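Local coordinates for protein CT021 (Chlamydia trachomatis serovar L2, PDB 6UXD) that is of unknown function but belongs to a chlamydial protein family probably related to the LolA and LolB lipoprotein carriers, at residues Ile9-Ala22 / Ile173-Leu185. Numbering follows the deposited sequence.
Sequences IQEKILTARPGDYA and IYFSNNERLAFPL
Lys12, leaving helix 9-13 towards Phe175 of strand 173-176, illustrates how one long side chain can serve apolar and polar partners in turn. From CB, the chain sets CG opposite the backbone N, where it lies 3.8 Å from both Ala182 O and Phe175 CE1. A bend at chi2 (70°) then carries CE over one face of the Phe175 ring, a CH-pi contact 4.0 Å from the centroid, while Ile9 CD1 reaches that ring's edge and Trp155 packs against it edge-to-face. Beyond the ring, NZ donates to two waters: one water donates hydrogen bonds to Ser176 O and Leu181 O, the other to Thr15 OG1 and Glu179 O. Further along, Ala22 CB sits over a face of Phe183, and Arg180 meets Asp20 edge-on, NH1 donating to OD2 (2.9 Å, 164°) on its syn side; Arg17 N, arriving from above the carboxylate, is a second donor to OD2. Asp20 OD1 also has a hydrogen bond with His205 ND1. Arg17 lays its guanidinium on that of Arg180, planes 28° apart, and the carboxylate probably offsets part of the repulsion. The ammonium thus joins helix to turn through water, whereas a direct salt bridge ties 173-185 to the loop entering strand 21-26.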
ATOM      1  N   ILE A   9     -11.240  -0.035  -0.870  1.00 37.32           N
ATOM      2  CA  ILE A   9      -9.827   0.338  -1.004  1.00 38.38           C
ATOM      3  C   ILE A   9      -9.491   0.693  -2.456  1.00 44.99           C
ATOM      4  O   ILE A   9      -8.727   1.624  -2.721  1.00 42.49           O
ATOM      5  CB  ILE A   9      -8.924  -0.795  -0.497  1.00 46.41           C
ATOM      6  CG1 ILE A   9      -9.056  -0.958   1.026  1.00 49.94           C
ATOM      7  CG2 ILE A   9      -7.492  -0.503  -0.917  1.00 36.66           C
ATOM      8  CD1 ILE A   9      -8.267   0.096   1.808  1.00 45.59           C
ATOM      9  N   GLN A  10     -10.025  -0.060  -3.423  1.00 43.36           N
ATOM     10  CA  GLN A  10      -9.730   0.276  -4.817  1.00 44.50           C
ATOM     11  C   GLN A  10     -10.150   1.711  -5.130  1.00 38.83           C
ATOM     12  O   GLN A  10      -9.352   2.513  -5.631  1.00 39.08           O
ATOM     13  CB  GLN A  10     -10.423  -0.696  -5.772  1.00 43.43           C
ATOM     14  CG  GLN A  10      -9.952  -0.492  -7.225  1.00 46.33           C
ATOM     15  CD  GLN A  10     -10.413  -1.589  -8.166  1.00 43.74           C
ATOM     16  OE1 GLN A  10     -10.224  -2.774  -7.896  1.00 47.44           O
ATOM     17  NE2 GLN A  10     -11.013  -1.195  -9.279  1.00 46.48           N
ATOM     18  N   GLU A  11     -11.407   2.048  -4.817  1.00 42.42           N
ATOM     19  CA  GLU A  11     -11.935   3.390  -5.055  1.00 40.52           C
ATOM     20  C   GLU A  11     -11.072   4.458  -4.387  1.00 50.54           C
ATOM     21  O   GLU A  11     -10.769   5.509  -4.975  1.00 39.08           O
ATOM     22  CB  GLU A  11     -13.374   3.428  -4.533  1.00 46.43           C
ATOM     23  CG  GLU A  11     -14.109   4.737  -4.708  1.00 58.93           C
ATOM     24  CD  GLU A  11     -15.537   4.679  -4.175  1.00 65.29           C
ATOM     25  OE1 GLU A  11     -16.102   5.751  -3.866  1.00 68.24           O
ATOM     26  OE2 GLU A  11     -16.095   3.563  -4.066  1.00 64.90           O
ATOM     27  N   LYS A  12     -10.671   4.214  -3.148  1.00 47.88           N
ATOM     28  CA  LYS A  12      -9.897   5.215  -2.431  1.00 44.76           C
ATOM     29  C   LYS A  12      -8.533   5.417  -3.076  1.00 34.55           C
ATOM     30  O   LYS A  12      -8.089   6.553  -3.275  1.00 43.54           O
ATOM     31  CB  LYS A  12      -9.770   4.777  -0.969  1.00 47.49           C
ATOM     32  CG  LYS A  12      -8.998   5.723  -0.118  1.00 40.31           C
ATOM     33  CD  LYS A  12      -9.747   7.010   0.125  1.00 39.74           C
ATOM     34  CE  LYS A  12      -8.929   7.869   1.129  1.00 36.95           C
ATOM     35  NZ  LYS A  12      -9.257   9.316   0.970  1.00 38.32           N
ATOM     36  N   ILE A  13      -7.860   4.327  -3.431  1.00 35.19           N
ATOM     37  CA  ILE A  13      -6.537   4.447  -4.033  1.00 38.94           C
ATOM     38  C   ILE A  13      -6.599   5.036  -5.434  1.00 47.60           C
ATOM     39  O   ILE A  13      -5.622   5.645  -5.894  1.00 42.38           O
ATOM     40  CB  ILE A  13      -5.832   3.077  -4.054  1.00 44.22           C
ATOM     41  CG1 ILE A  13      -5.847   2.441  -2.647  1.00 50.21           C
ATOM     42  CG2 ILE A  13      -4.432   3.220  -4.615  1.00 46.40           C
ATOM     43  CD1 ILE A  13      -5.112   3.242  -1.557  1.00 50.41           C
ATOM     44  N   LEU A  14      -7.717   4.854  -6.157  1.00 42.33           N
ATOM     45  CA  LEU A  14      -7.802   5.456  -7.477  1.00 44.14           C
ATOM     46  C   LEU A  14      -7.940   6.971  -7.425  1.00 48.46           C
ATOM     47  O   LEU A  14      -7.871   7.597  -8.484  1.00 41.08           O
ATOM     48  CB  LEU A  14      -8.983   4.891  -8.290  1.00 38.39           C
ATOM     49  CG  LEU A  14      -8.855   3.440  -8.759  1.00 39.75           C
ATOM     50  CD1 LEU A  14     -10.077   3.057  -9.589  1.00 41.58           C
ATOM     51  CD2 LEU A  14      -7.607   3.224  -9.550  1.00 46.11           C
ATOM     52  N   THR A  15      -8.176   7.570  -6.246  1.00 39.87           N
ATOM     53  CA  THR A  15      -8.112   9.020  -6.120  1.00 39.26           C
ATOM     54  C   THR A  15      -6.672   9.540  -6.060  1.00 43.72           C
ATOM     55  O   THR A  15      -6.456  10.741  -6.237  1.00 47.39           O
ATOM     56  CB  THR A  15      -8.885   9.494  -4.874  1.00 40.51           C
ATOM     57  OG1 THR A  15      -8.145   9.189  -3.678  1.00 40.27           O
ATOM     58  CG2 THR A  15     -10.260   8.813  -4.782  1.00 44.73           C
ATOM     59  N   ALA A  16      -5.680   8.676  -5.846  1.00 42.83           N
ATOM     60  CA  ALA A  16      -4.299   9.144  -5.822  1.00 41.71           C
ATOM     61  C   ALA A  16      -3.896   9.651  -7.202  1.00 51.06           C
ATOM     62  O   ALA A  16      -4.564   9.397  -8.200  1.00 45.64           O
ATOM     63  CB  ALA A  16      -3.347   8.035  -5.385  1.00 43.60           C
ATOM     64  N   ARG A  17      -2.782  10.381  -7.250  1.00 44.76           N
ATOM     65  CA  ARG A  17      -2.247  10.912  -8.500  1.00 41.96           C
ATOM     66  C   ARG A  17      -0.885  10.316  -8.813  1.00 40.37           C
ATOM     67  O   ARG A  17      -0.159   9.911  -7.898  1.00 41.78           O
ATOM     68  CB  ARG A  17      -2.112  12.436  -8.436  1.00 45.25           C
ATOM     69  CG  ARG A  17      -3.414  13.114  -8.095  1.00 49.50           C
ATOM     70  CD  ARG A  17      -3.246  14.604  -7.949  1.00 62.78           C
ATOM     71  NE  ARG A  17      -4.489  15.208  -7.470  1.00 75.45           N
ATOM     72  CZ  ARG A  17      -4.584  16.431  -6.960  1.00 78.47           C
ATOM     73  NH1 ARG A  17      -3.502  17.202  -6.847  1.00 69.28           N
ATOM     74  NH2 ARG A  17      -5.767  16.877  -6.555  1.00 80.95           N
ATOM     75  N   PRO A  18      -0.499  10.258 -10.096  1.00 39.26           N
ATOM     76  CA  PRO A  18       0.857   9.817 -10.437  1.00 40.63           C
ATOM     77  C   PRO A  18       1.914  10.555  -9.637  1.00 39.04           C
ATOM     78  O   PRO A  18       1.838  11.766  -9.440  1.00 40.81           O
ATOM     79  CB  PRO A  18       0.970  10.137 -11.930  1.00 44.88           C
ATOM     80  CG  PRO A  18      -0.433   9.986 -12.429  1.00 46.06           C
ATOM     81  CD  PRO A  18      -1.313  10.503 -11.302  1.00 46.32           C
ATOM     82  N   GLY A  19       2.922   9.809  -9.197  1.00 38.51           N
ATOM     83  CA  GLY A  19       3.931  10.308  -8.309  1.00 40.76           C
ATOM     84  C   GLY A  19       3.617  10.140  -6.829  1.00 36.98           C
ATOM     85  O   GLY A  19       4.520  10.277  -6.005  1.00 37.89           O
ATOM     86  N   ASP A  20       2.361   9.878  -6.471  1.00 38.65           N
ATOM     87  CA  ASP A  20       2.013   9.609  -5.082  1.00 39.89           C
ATOM     88  C   ASP A  20       2.600   8.276  -4.638  1.00 43.66           C
ATOM     89  O   ASP A  20       2.580   7.298  -5.385  1.00 38.12           O
ATOM     90  CB  ASP A  20       0.503   9.587  -4.899  1.00 36.79           C
ATOM     91  CG  ASP A  20      -0.111  10.952  -5.029  1.00 39.97           C
ATOM     92  OD1 ASP A  20       0.665  11.917  -5.175  1.00 39.78           O
ATOM     93  OD2 ASP A  20      -1.356  11.057  -5.006  1.00 38.34           O
ATOM     94  N   TYR A  21       3.135   8.240  -3.411  1.00 42.14           N
ATOM     95  CA  TYR A  21       3.786   7.040  -2.916  1.00 31.47           C
ATOM     96  C   TYR A  21       3.524   6.891  -1.422  1.00 36.28           C
ATOM     97  O   TYR A  21       3.059   7.819  -0.754  1.00 36.65           O
ATOM     98  CB  TYR A  21       5.278   7.050  -3.198  1.00 37.45           C
ATOM     99  CG  TYR A  21       6.061   7.926  -2.256  1.00 37.59           C
ATOM    100  CD1 TYR A  21       6.703   7.397  -1.147  1.00 36.39           C
ATOM    101  CD2 TYR A  21       6.140   9.281  -2.474  1.00 35.57           C
ATOM    102  CE1 TYR A  21       7.418   8.227  -0.275  1.00 41.77           C
ATOM    103  CE2 TYR A  21       6.826  10.097  -1.633  1.00 38.68           C
ATOM    104  CZ  TYR A  21       7.473   9.578  -0.537  1.00 38.21           C
ATOM    105  OH  TYR A  21       8.171  10.428   0.292  1.00 39.01           O
ATOM    106  N   ALA A  22       3.798   5.691  -0.910  1.00 38.39           N
ATOM    107  CA  ALA A  22       3.747   5.436   0.528  1.00 38.73           C
ATOM    108  C   ALA A  22       4.576   4.199   0.859  1.00 37.49           C
ATOM    109  O   ALA A  22       4.700   3.280   0.046  1.00 40.53           O
ATOM    110  CB  ALA A  22       2.301   5.271   0.993  1.00 39.06           C
ATOM    111  N   ILE A 173      -8.984   0.841   9.382  1.00 35.01           N
ATOM    112  CA  ILE A 173      -8.043   1.532   8.504  1.00 39.78           C
ATOM    113  C   ILE A 173      -8.212   3.027   8.727  1.00 34.82           C
ATOM    114  O   ILE A 173      -9.342   3.532   8.741  1.00 35.93           O
ATOM    115  CB  ILE A 173      -8.269   1.186   7.016  1.00 41.23           C
ATOM    116  CG1 ILE A 173      -8.450  -0.320   6.854  1.00 48.37           C
ATOM    117  CG2 ILE A 173      -7.088   1.661   6.174  1.00 37.47           C
ATOM    118  CD1 ILE A 173      -8.361  -0.834   5.425  1.00 51.91           C
ATOM    119  N   TYR A 174      -7.093   3.738   8.860  1.00 35.05           N
ATOM    120  CA  TYR A 174      -7.126   5.167   9.113  1.00 31.21           C
ATOM    121  C   TYR A 174      -6.587   5.903   7.890  1.00 31.66           C
ATOM    122  O   TYR A 174      -5.555   5.527   7.339  1.00 35.64           O
ATOM    123  CB  TYR A 174      -6.325   5.529  10.379  1.00 32.35           C
ATOM    124  CG  TYR A 174      -6.838   4.871  11.645  1.00 32.13           C
ATOM    125  CD1 TYR A 174      -6.551   3.543  11.935  1.00 34.74           C
ATOM    126  CD2 TYR A 174      -7.620   5.575  12.546  1.00 27.36           C
ATOM    127  CE1 TYR A 174      -7.037   2.935  13.103  1.00 34.62           C
ATOM    128  CE2 TYR A 174      -8.091   4.984  13.716  1.00 31.37           C
ATOM    129  CZ  TYR A 174      -7.811   3.671  13.980  1.00 30.53           C
ATOM    130  OH  TYR A 174      -8.326   3.140  15.139  1.00 32.87           O
ATOM    131  N   PHE A 175      -7.300   6.944   7.476  1.00 31.19           N
ATOM    132  CA  PHE A 175      -6.890   7.793   6.376  1.00 39.10           C
ATOM    133  C   PHE A 175      -6.860   9.235   6.849  1.00 33.68           C
ATOM    134  O   PHE A 175      -7.667   9.651   7.688  1.00 32.40           O
ATOM    135  CB  PHE A 175      -7.831   7.692   5.154  1.00 32.83           C
ATOM    136  CG  PHE A 175      -7.792   6.368   4.471  1.00 34.67           C
ATOM    137  CD1 PHE A 175      -6.832   6.096   3.513  1.00 37.57           C
ATOM    138  CD2 PHE A 175      -8.734   5.389   4.768  1.00 40.31           C
ATOM    139  CE1 PHE A 175      -6.807   4.859   2.856  1.00 34.18           C
ATOM    140  CE2 PHE A 175      -8.709   4.158   4.125  1.00 37.36           C
ATOM    141  CZ  PHE A 175      -7.738   3.895   3.170  1.00 32.66           C
ATOM    142  N   SER A 176      -5.926   9.982   6.270  1.00 31.89           N
ATOM    143  CA  SER A 176      -5.820  11.410   6.509  1.00 32.93           C
ATOM    144  C   SER A 176      -7.120  12.097   6.145  1.00 35.62           C
ATOM    145  O   SER A 176      -7.795  11.726   5.180  1.00 34.65           O
ATOM    146  CB  SER A 176      -4.671  12.003   5.677  1.00 32.16           C
ATOM    147  OG  SER A 176      -4.794  13.419   5.599  1.00 31.73           O
ATOM    148  N   ASN A 177      -7.469  13.124   6.921  1.00 31.65           N
ATOM    149  CA  ASN A 177      -8.638  13.912   6.566  1.00 32.09           C
ATOM    150  C   ASN A 177      -8.415  14.702   5.289  1.00 36.76           C
ATOM    151  O   ASN A 177      -9.376  15.254   4.739  1.00 35.19           O
ATOM    152  CB  ASN A 177      -9.002  14.857   7.716  1.00 32.86           C
ATOM    153  CG  ASN A 177      -9.489  14.106   8.964  1.00 35.15           C
ATOM    154  OD1 ASN A 177     -10.095  13.047   8.849  1.00 33.90           O
ATOM    155  ND2 ASN A 177      -9.247  14.674  10.151  1.00 32.10           N
ATOM    156  N   ASN A 178      -7.172  14.789   4.837  1.00 34.34           N
ATOM    157  CA  ASN A 178      -6.820  15.483   3.610  1.00 36.64           C
ATOM    158  C   ASN A 178      -6.863  14.457   2.484  1.00 34.39           C
ATOM    159  O   ASN A 178      -6.003  13.579   2.411  1.00 32.78           O
ATOM    160  CB  ASN A 178      -5.437  16.129   3.743  1.00 32.70           C
ATOM    161  CG  ASN A 178      -5.047  16.876   2.492  1.00 38.85           C
ATOM    162  OD1 ASN A 178      -5.800  16.882   1.526  1.00 40.88           O
ATOM    163  ND2 ASN A 178      -3.890  17.517   2.509  1.00 35.52           N
ATOM    164  N   GLU A 179      -7.902  14.533   1.637  1.00 39.56           N
ATOM    165  CA  GLU A 179      -8.083  13.549   0.570  1.00 37.44           C
ATOM    166  C   GLU A 179      -6.923  13.519  -0.413  1.00 40.31           C
ATOM    167  O   GLU A 179      -6.800  12.561  -1.182  1.00 36.97           O
ATOM    168  CB  GLU A 179      -9.395  13.829  -0.175  1.00 44.17           C
ATOM    169  CG  GLU A 179     -10.623  13.532   0.710  1.00 55.67           C
ATOM    170  CD  GLU A 179     -11.916  14.193   0.246  1.00 71.85           C
ATOM    171  OE1 GLU A 179     -12.058  14.497  -0.961  1.00 77.84           O
ATOM    172  OE2 GLU A 179     -12.795  14.408   1.111  1.00 73.52           O
ATOM    173  N   ARG A 180      -6.067  14.535  -0.407  1.00 35.73           N
ATOM    174  CA  ARG A 180      -4.899  14.502  -1.256  1.00 38.43           C
ATOM    175  C   ARG A 180      -3.928  13.412  -0.826  1.00 37.66           C
ATOM    176  O   ARG A 180      -3.084  12.993  -1.623  1.00 37.32           O
ATOM    177  CB  ARG A 180      -4.259  15.887  -1.234  1.00 45.54           C
ATOM    178  CG  ARG A 180      -3.078  16.037  -2.113  1.00 53.29           C
ATOM    179  CD  ARG A 180      -3.470  16.141  -3.569  1.00 59.30           C
ATOM    180  NE  ARG A 180      -2.253  16.054  -4.372  1.00 58.44           N
ATOM    181  CZ  ARG A 180      -1.711  14.915  -4.784  1.00 55.47           C
ATOM    182  NH1 ARG A 180      -2.303  13.736  -4.504  1.00 51.39           N
ATOM    183  NH2 ARG A 180      -0.588  14.960  -5.490  1.00 54.44           N
ATOM    184  N   LEU A 181      -4.047  12.913   0.402  1.00 35.82           N
ATOM    185  CA  LEU A 181      -3.198  11.833   0.895  1.00 32.35           C
ATOM    186  C   LEU A 181      -4.041  10.559   0.872  1.00 35.46           C
ATOM    187  O   LEU A 181      -4.778  10.277   1.822  1.00 39.45           O
ATOM    188  CB  LEU A 181      -2.685  12.125   2.296  1.00 32.46           C
ATOM    189  CG  LEU A 181      -1.653  13.246   2.429  1.00 32.21           C
ATOM    190  CD1 LEU A 181      -1.340  13.483   3.925  1.00 38.13           C
ATOM    191  CD2 LEU A 181      -0.380  12.917   1.653  1.00 37.69           C
ATOM    192  N   ALA A 182      -3.898   9.774  -0.201  1.00 35.64           N
ATOM    193  CA  ALA A 182      -4.855   8.711  -0.489  1.00 34.94           C
ATOM    194  C   ALA A 182      -4.474   7.370   0.123  1.00 36.36           C
ATOM    195  O   ALA A 182      -5.354   6.518   0.292  1.00 37.14           O
ATOM    196  CB  ALA A 182      -5.012   8.554  -2.005  1.00 35.78           C
ATOM    197  N   PHE A 183      -3.203   7.169   0.477  1.00 32.82           N
ATOM    198  CA  PHE A 183      -2.799   5.921   1.109  1.00 37.21           C
ATOM    199  C   PHE A 183      -3.140   5.897   2.597  1.00 36.77           C
ATOM    200  O   PHE A 183      -3.220   6.942   3.250  1.00 36.35           O
ATOM    201  CB  PHE A 183      -1.310   5.695   0.952  1.00 37.22           C
ATOM    202  CG  PHE A 183      -0.888   5.349  -0.436  1.00 35.73           C
ATOM    203  CD1 PHE A 183      -0.980   4.050  -0.888  1.00 41.69           C
ATOM    204  CD2 PHE A 183      -0.363   6.313  -1.271  1.00 37.40           C
ATOM    205  CE1 PHE A 183      -0.560   3.713  -2.155  1.00 39.34           C
ATOM    206  CE2 PHE A 183       0.056   5.996  -2.535  1.00 42.35           C
ATOM    207  CZ  PHE A 183      -0.045   4.680  -2.990  1.00 39.38           C
ATOM    208  N   PRO A 184      -3.326   4.712   3.159  1.00 34.69           N
ATOM    209  CA  PRO A 184      -3.666   4.626   4.577  1.00 39.19           C
ATOM    210  C   PRO A 184      -2.517   5.091   5.462  1.00 32.92           C
ATOM    211  O   PRO A 184      -1.342   5.010   5.095  1.00 32.71           O
ATOM    212  CB  PRO A 184      -3.965   3.136   4.780  1.00 42.31           C
ATOM    213  CG  PRO A 184      -3.254   2.450   3.671  1.00 44.40           C
ATOM    214  CD  PRO A 184      -3.254   3.389   2.516  1.00 37.93           C
ATOM    215  N   LEU A 185      -2.885   5.619   6.630  1.00 36.64           N
ATOM    216  CA  LEU A 185      -1.908   5.977   7.664  1.00 37.43           C
ATOM    217  C   LEU A 185      -1.558   4.812   8.570  1.00 38.20           C
ATOM    218  O   LEU A 185      -0.462   4.779   9.146  1.00 37.09           O
ATOM    219  CB  LEU A 185      -2.456   7.100   8.541  1.00 30.37           C
ATOM    220  CG  LEU A 185      -2.797   8.412   7.849  1.00 35.93           C
ATOM    221  CD1 LEU A 185      -3.595   9.306   8.787  1.00 34.96           C
ATOM    222  CD2 LEU A 185      -1.512   9.080   7.390  1.00 35.46           C
TER
HETATM  223  O   HOH W   1      -7.407  10.386   2.761  1.00 35.87           O
HETATM  224  O   HOH W   2      -8.437  10.477  -1.261  1.00 39.40           O
HETATM  225  O   HOH W   3      -5.668  12.714  -4.460  1.00 54.79           O
HETATM  226  O   HOH W   4      -1.831  10.010  -2.252  1.00 36.41           O